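Local coordinates for protein C-X-C motif chemokine 13 (Homo sapiens, PDB 7JNY) that attracts B lymphocytes as a secreted chemokine that binds the receptor CXCR5, at residues A[11-16]-A[31-36]. Sequence-based numbering, arbitrary orientation.
Sequences RCRCVQ and QILPRG
Arg13, the residue between the two cysteines of the CXC motif, brings its guanidinium up against Leu33 and Gln31 on strand 27-33, which in this chemokine fold lies between strand 2-5 and the antiparallel strand 43-48. Cys14 is disulfide-bonded to Cys55 and Cys12 to Cys39, while the two carboxylate oxygens of Glu43 accept hydrogen bonds from the backbone N of Arg13 and of Cys14. The Glu43 carboxylate thereby joins the backbone at Arg13 and Cys14 to strand 43-48.

The nonpolar part of the contact rests on one methyl group. Leu33 CD2 covers one face of the guanidinium from 3.2 Å above its plane, displaced from the centre, with NE of Arg13 3.5 Å from that carbon. Arg13 reaches this position with CG anti to its carbonyl carbon (chi1 -51°) and the chain fully extended from CG to NE, and it runs roughly perpendicular to the leucine side chain. Tyr6 adds a cation-pi contact to the same arginine.

The polar part is mediated by water, with no direct hydrogen bond between the segments. Arg13 NH1 and Gln31 OE1 stay 3.5 Å apart, and the guanidinium and amide planes are turned 79° against each other. The amide is held from elsewhere: Glu4 accepts from NE2, and Trp47 NE1 donates to OE1. The bridging water lies in the guanidinium plane, at its edge, where it donates to Gln31 OE1 at 3.1 Å and accepts from Arg13 NH1 at 2.5 Å, a distance short enough to leave the water's exact position doubtful.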
loop_
_atom_site.group_PDB
_atom_site.type_symbol
_atom_site.label_atom_id
_atom_site.label_comp_id
_atom_site.label_asym_id
_atom_site.label_seq_id
_atom_site.Cartn_x
_atom_site.Cartn_y
_atom_site.Cartn_z
ATOM N N ARG A 11 -5.433 2.551 -16.011
ATOM C CA ARG A 11 -4.520 3.677 -15.992
ATOM C C ARG A 11 -4.123 4.018 -14.550
ATOM O O ARG A 11 -4.815 3.660 -13.587
ATOM C CB ARG A 11 -5.196 4.876 -16.669
ATOM C CG ARG A 11 -5.532 4.631 -18.166
ATOM C CD ARG A 11 -6.306 5.792 -18.820
ATOM N NE ARG A 11 -6.475 5.594 -20.261
ATOM C CZ ARG A 11 -5.534 5.797 -21.173
ATOM N NH1 ARG A 11 -4.351 6.285 -20.851
ATOM N NH2 ARG A 11 -5.788 5.494 -22.442
ATOM N N CYS A 12 -2.972 4.689 -14.423
ATOM C CA CYS A 12 -2.456 5.069 -13.123
ATOM C C CYS A 12 -3.472 5.920 -12.359
ATOM O O CYS A 12 -4.179 6.733 -12.940
ATOM C CB CYS A 12 -1.148 5.850 -13.253
ATOM S SG CYS A 12 0.187 5.001 -14.073
ATOM N N ARG A 13 -3.532 5.731 -11.027
ATOM C CA ARG A 13 -4.400 6.566 -10.203
ATOM C C ARG A 13 -3.664 7.717 -9.532
ATOM O O ARG A 13 -4.305 8.694 -9.133
ATOM C CB ARG A 13 -5.079 5.739 -9.091
ATOM C CG ARG A 13 -5.791 4.473 -9.506
ATOM C CD ARG A 13 -6.583 3.905 -8.303
ATOM N NE ARG A 13 -7.249 2.647 -8.627
ATOM C CZ ARG A 13 -7.896 1.886 -7.752
ATOM N NH1 ARG A 13 -8.032 2.246 -6.477
ATOM N NH2 ARG A 13 -8.414 0.731 -8.159
ATOM N N CYS A 14 -2.352 7.612 -9.374
ATOM C CA CYS A 14 -1.567 8.577 -8.612
ATOM C C CYS A 14 -0.790 9.508 -9.528
ATOM O O CYS A 14 -0.219 9.081 -10.524
ATOM C CB CYS A 14 -0.603 7.858 -7.682
ATOM S SG CYS A 14 -1.414 6.736 -6.545
ATOM N N VAL A 15 -0.756 10.778 -9.161
ATOM C CA VAL A 15 0.018 11.789 -9.869
ATOM C C VAL A 15 1.232 12.229 -9.075
ATOM O O VAL A 15 2.020 13.045 -9.562
ATOM C CB VAL A 15 -0.864 12.995 -10.235
ATOM C CG1 VAL A 15 -1.194 13.792 -8.985
ATOM C CG2 VAL A 15 -0.172 13.837 -11.256
ATOM N N GLN A 16 1.401 11.714 -7.868
ATOM C CA GLN A 16 2.550 12.003 -7.044
ATOM C C GLN A 16 2.656 10.844 -6.071
ATOM O O GLN A 16 1.721 10.060 -5.916
ATOM C CB GLN A 16 2.407 13.367 -6.345
ATOM C CG GLN A 16 0.979 13.698 -5.932
ATOM C CD GLN A 16 0.843 14.668 -4.750
ATOM O OE1 GLN A 16 1.817 15.026 -4.073
ATOM N NE2 GLN A 16 -0.387 15.096 -4.506
ATOM N N GLN A 31 -4.047 -0.226 -0.528
ATOM C CA GLN A 31 -4.417 -0.746 -1.835
ATOM C C GLN A 31 -3.161 -0.842 -2.674
ATOM O O GLN A 31 -2.444 0.154 -2.842
ATOM C CB GLN A 31 -5.415 0.166 -2.533
ATOM C CG GLN A 31 -6.720 0.307 -1.791
ATOM C CD GLN A 31 -7.658 1.215 -2.521
ATOM O OE1 GLN A 31 -7.248 2.260 -3.022
ATOM N NE2 GLN A 31 -8.932 0.853 -2.559
ATOM N N ILE A 32 -2.884 -2.022 -3.194
ATOM C CA ILE A 32 -1.703 -2.235 -4.023
ATOM C C ILE A 32 -2.181 -2.502 -5.434
ATOM O O ILE A 32 -3.003 -3.406 -5.657
ATOM C CB ILE A 32 -0.844 -3.389 -3.507
ATOM C CG1 ILE A 32 -0.361 -3.051 -2.097
ATOM C CG2 ILE A 32 0.364 -3.605 -4.378
ATOM C CD1 ILE A 32 0.571 -4.052 -1.573
ATOM N N LEU A 33 -1.660 -1.723 -6.382
ATOM C CA LEU A 33 -1.936 -1.938 -7.798
ATOM C C LEU A 33 -0.634 -2.273 -8.496
ATOM O O LEU A 33 0.137 -1.357 -8.841
ATOM C CB LEU A 33 -2.583 -0.694 -8.388
ATOM C CG LEU A 33 -3.887 -0.339 -7.677
ATOM C CD1 LEU A 33 -3.628 0.838 -6.785
ATOM C CD2 LEU A 33 -4.983 -0.035 -8.683
ATOM N N PRO A 34 -0.329 -3.555 -8.688
ATOM C CA PRO A 34 0.858 -3.914 -9.445
ATOM C C PRO A 34 0.825 -3.268 -10.817
ATOM O O PRO A 34 -0.230 -3.017 -11.393
ATOM C CB PRO A 34 0.800 -5.437 -9.532
ATOM C CG PRO A 34 -0.549 -5.823 -9.113
ATOM C CD PRO A 34 -1.156 -4.715 -8.332
ATOM N N ARG A 35 1.987 -2.962 -11.335
ATOM C CA ARG A 35 2.038 -2.340 -12.606
ATOM C C ARG A 35 1.653 -3.315 -13.646
ATOM O O ARG A 35 1.736 -4.528 -13.533
ATOM C CB ARG A 35 3.404 -1.814 -12.902
ATOM C CG ARG A 35 4.470 -2.817 -12.941
ATOM C CD ARG A 35 5.635 -2.296 -13.757
ATOM N NE ARG A 35 6.891 -2.857 -13.338
ATOM C CZ ARG A 35 7.640 -3.629 -14.105
ATOM N NH1 ARG A 35 7.256 -3.931 -15.334
ATOM N NH2 ARG A 35 8.765 -4.117 -13.639
ATOM N N GLY A 36 1.364 -2.848 -14.882
ATOM C CA GLY A 36 0.947 -3.688 -15.961
ATOM C C GLY A 36 0.985 -2.855 -17.212
ATOM O O GLY A 36 1.777 -1.904 -17.325
HETATM O O HOH W 1 -7.912 4.389 -5.150
#